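Long-range contact in putative peptidyl-arginine deiminase (PDB 1XKN), which probably hydrolyses the guanidino group of agmatine or of arginine in proteins, as expected for the Porphyromonas-type peptidyl-arginine deiminase family: residues 39-44 and 68-73. Residues are numbered along the deposited sequence; the frame is centred on the assembly and turned at random.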
loop_
_atom_site.group_PDB
_atom_site.type_symbol
_atom_site.label_atom_id
_atom_site.label_comp_id
_atom_site.label_asym_id
_atom_site.label_seq_id
_atom_site.Cartn_x
_atom_site.Cartn_y
_atom_site.Cartn_z
ATOM N N VAL A 39 4.086 -13.744 10.449
ATOM C CA VAL A 39 4.455 -12.387 10.060
ATOM C C VAL A 39 3.216 -11.498 10.100
ATOM O O VAL A 39 3.277 -10.352 10.550
ATOM C CB VAL A 39 5.077 -12.342 8.646
ATOM C CG1 VAL A 39 5.540 -10.922 8.324
ATOM C CG2 VAL A 39 6.252 -13.301 8.568
ATOM N N PHE A 40 2.088 -12.027 9.635
ATOM C CA PHE A 40 0.858 -11.254 9.668
ATOM C C PHE A 40 0.425 -10.998 11.108
ATOM O O PHE A 40 -0.128 -9.941 11.416
ATOM C CB PHE A 40 -0.254 -11.963 8.889
ATOM C CG PHE A 40 -0.193 -11.723 7.407
ATOM C CD1 PHE A 40 0.732 -12.390 6.612
ATOM C CD2 PHE A 40 -1.046 -10.801 6.809
ATOM C CE1 PHE A 40 0.807 -12.139 5.238
ATOM C CE2 PHE A 40 -0.978 -10.544 5.439
ATOM C CZ PHE A 40 -0.050 -11.215 4.655
ATOM N N ALA A 41 0.685 -11.961 11.989
ATOM C CA ALA A 41 0.336 -11.804 13.398
ATOM C C ALA A 41 1.177 -10.678 13.993
ATOM O O ALA A 41 0.677 -9.863 14.767
ATOM C CB ALA A 41 0.583 -13.102 14.155
ATOM N N GLU A 42 2.455 -10.629 13.622
ATOM C CA GLU A 42 3.346 -9.587 14.118
ATOM C C GLU A 42 2.867 -8.229 13.617
ATOM O O GLU A 42 2.829 -7.255 14.367
ATOM C CB GLU A 42 4.782 -9.840 13.649
ATOM C CG GLU A 42 5.781 -8.805 14.152
ATOM C CD GLU A 42 7.214 -9.140 13.786
ATOM O OE1 GLU A 42 8.119 -8.367 14.164
ATOM O OE2 GLU A 42 7.436 -10.175 13.121
ATOM N N LEU A 43 2.501 -8.178 12.338
ATOM C CA LEU A 43 2.013 -6.953 11.720
ATOM C C LEU A 43 0.719 -6.492 12.381
ATOM O O LEU A 43 0.574 -5.320 12.731
ATOM C CB LEU A 43 1.782 -7.185 10.226
ATOM C CG LEU A 43 1.014 -6.116 9.447
ATOM C CD1 LEU A 43 1.719 -4.775 9.550
ATOM C CD2 LEU A 43 0.898 -6.552 7.991
ATOM N N ALA A 44 -0.221 -7.417 12.550
ATOM C CA ALA A 44 -1.498 -7.091 13.174
ATOM C C ALA A 44 -1.277 -6.581 14.593
ATOM O O ALA A 44 -1.926 -5.627 15.023
ATOM C CB ALA A 44 -2.406 -8.316 13.186
ATOM N N GLU A 68 -4.921 -17.330 17.638
ATOM C CA GLU A 68 -3.903 -18.085 18.361
ATOM C C GLU A 68 -2.526 -17.455 18.168
ATOM O O GLU A 68 -1.789 -17.248 19.133
ATOM C CB GLU A 68 -3.878 -19.542 17.893
ATOM C CG GLU A 68 -2.806 -20.384 18.567
ATOM C CD GLU A 68 -3.002 -20.498 20.068
ATOM O OE1 GLU A 68 -2.064 -20.957 20.753
ATOM O OE2 GLU A 68 -4.090 -20.139 20.568
ATOM N N LEU A 69 -2.183 -17.150 16.921
ATOM C CA LEU A 69 -0.897 -16.537 16.615
ATOM C C LEU A 69 -0.790 -15.164 17.270
ATOM O O LEU A 69 0.276 -14.769 17.735
ATOM C CB LEU A 69 -0.714 -16.422 15.098
ATOM C CG LEU A 69 -0.435 -17.744 14.375
ATOM C CD1 LEU A 69 -0.753 -17.614 12.896
ATOM C CD2 LEU A 69 1.023 -18.142 14.584
ATOM N N LEU A 70 -1.902 -14.438 17.312
ATOM C CA LEU A 70 -1.907 -13.117 17.926
ATOM C C LEU A 70 -1.700 -13.228 19.431
ATOM O O LEU A 70 -1.151 -12.324 20.055
ATOM C CB LEU A 70 -3.225 -12.398 17.628
ATOM C CG LEU A 70 -3.325 -11.815 16.216
ATOM C CD1 LEU A 70 -4.748 -11.366 15.927
ATOM C CD2 LEU A 70 -2.355 -10.648 16.084
ATOM N N LYS A 71 -2.131 -14.346 20.009
ATOM C CA LYS A 71 -1.985 -14.557 21.442
ATOM C C LYS A 71 -0.507 -14.704 21.817
ATOM O O LYS A 71 -0.119 -14.436 22.954
ATOM C CB LYS A 71 -2.771 -15.798 21.876
ATOM C CG LYS A 71 -2.861 -15.986 23.381
ATOM C CD LYS A 71 -3.747 -17.171 23.732
ATOM C CE LYS A 71 -3.830 -17.369 25.235
ATOM N NZ LYS A 71 -4.375 -16.162 25.922
ATOM N N GLU A 72 0.315 -15.131 20.860
ATOM C CA GLU A 72 1.746 -15.281 21.112
ATOM C C GLU A 72 2.406 -13.908 21.124
ATOM O O GLU A 72 3.444 -13.708 21.757
ATOM C CB GLU A 72 2.411 -16.148 20.037
ATOM C CG GLU A 72 1.868 -17.561 19.941
ATOM C CD GLU A 72 2.847 -18.511 19.282
ATOM O OE1 GLU A 72 3.911 -18.775 19.882
ATOM O OE2 GLU A 72 2.559 -18.992 18.165
ATOM N N ARG A 73 1.798 -12.962 20.414
ATOM C CA ARG A 73 2.320 -11.602 20.341
ATOM C C ARG A 73 1.727 -10.762 21.469
ATOM O O ARG A 73 2.375 -9.855 21.993
ATOM C CB ARG A 73 1.954 -10.966 18.998
ATOM C CG ARG A 73 2.356 -11.773 17.773
ATOM C CD ARG A 73 3.861 -11.803 17.577
ATOM N NE ARG A 73 4.221 -12.506 16.348
ATOM C CZ ARG A 73 5.450 -12.551 15.842
ATOM N NH1 ARG A 73 6.447 -11.930 16.456
ATOM N NH2 ARG A 73 5.679 -13.215 14.717
HETATM O O HOH W 1 8.588 -12.105 14.680
#
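The backbones of residues 39-44 and 68-73 come nearest at Ala41 and Leu70, whose CA atoms are 5.2 Å apart. The helix axes approach to 8.7 Å and cross at -57°. Ala41 points at the other helix, and its CB meets Leu69 CB at 3.7 Å. Leu70 reaches across with one branch: CD2 lies 3.7 Å from Ala44 CB and also touches Ala41 O. Leu70 packs on Ile83 and Phe85 of strand 83-87, and Ala44 on Leu20 of strand 15-21. Helices 36-50 and 60-73 lie beside a mixed sheet in which strands 15-21, 52-57 and 83-87 run parallel, each helix linking two of them in a beta-alpha-beta crossover. Arg73 bends at chi2 (-70°) and lays its guanidinium over helix 36-50. Glu42 CB sits over the centre of one guanidinium face, 3.6 Å from Arg73 CZ. The extended Glu42 chain, CG anti to the backbone N, carries its carboxylate along the same side of the guanidinium, the two planes 26° apart. The salt bridge from Glu42 OE2 to Arg73 NH2 is long, 3.9 Å, with no N-H aimed at the out-of-plane oxygen. A water at the guanidinium edge, in its plane, bridges the groups, donating to Glu42 OE2 at 2.7 Å and accepting from Arg73 NH1 at 2.8 Å. The main polar tie of Arg73 is a hydrogen bond from NH2 to Ala38 O, in the backbone of helix 36-50.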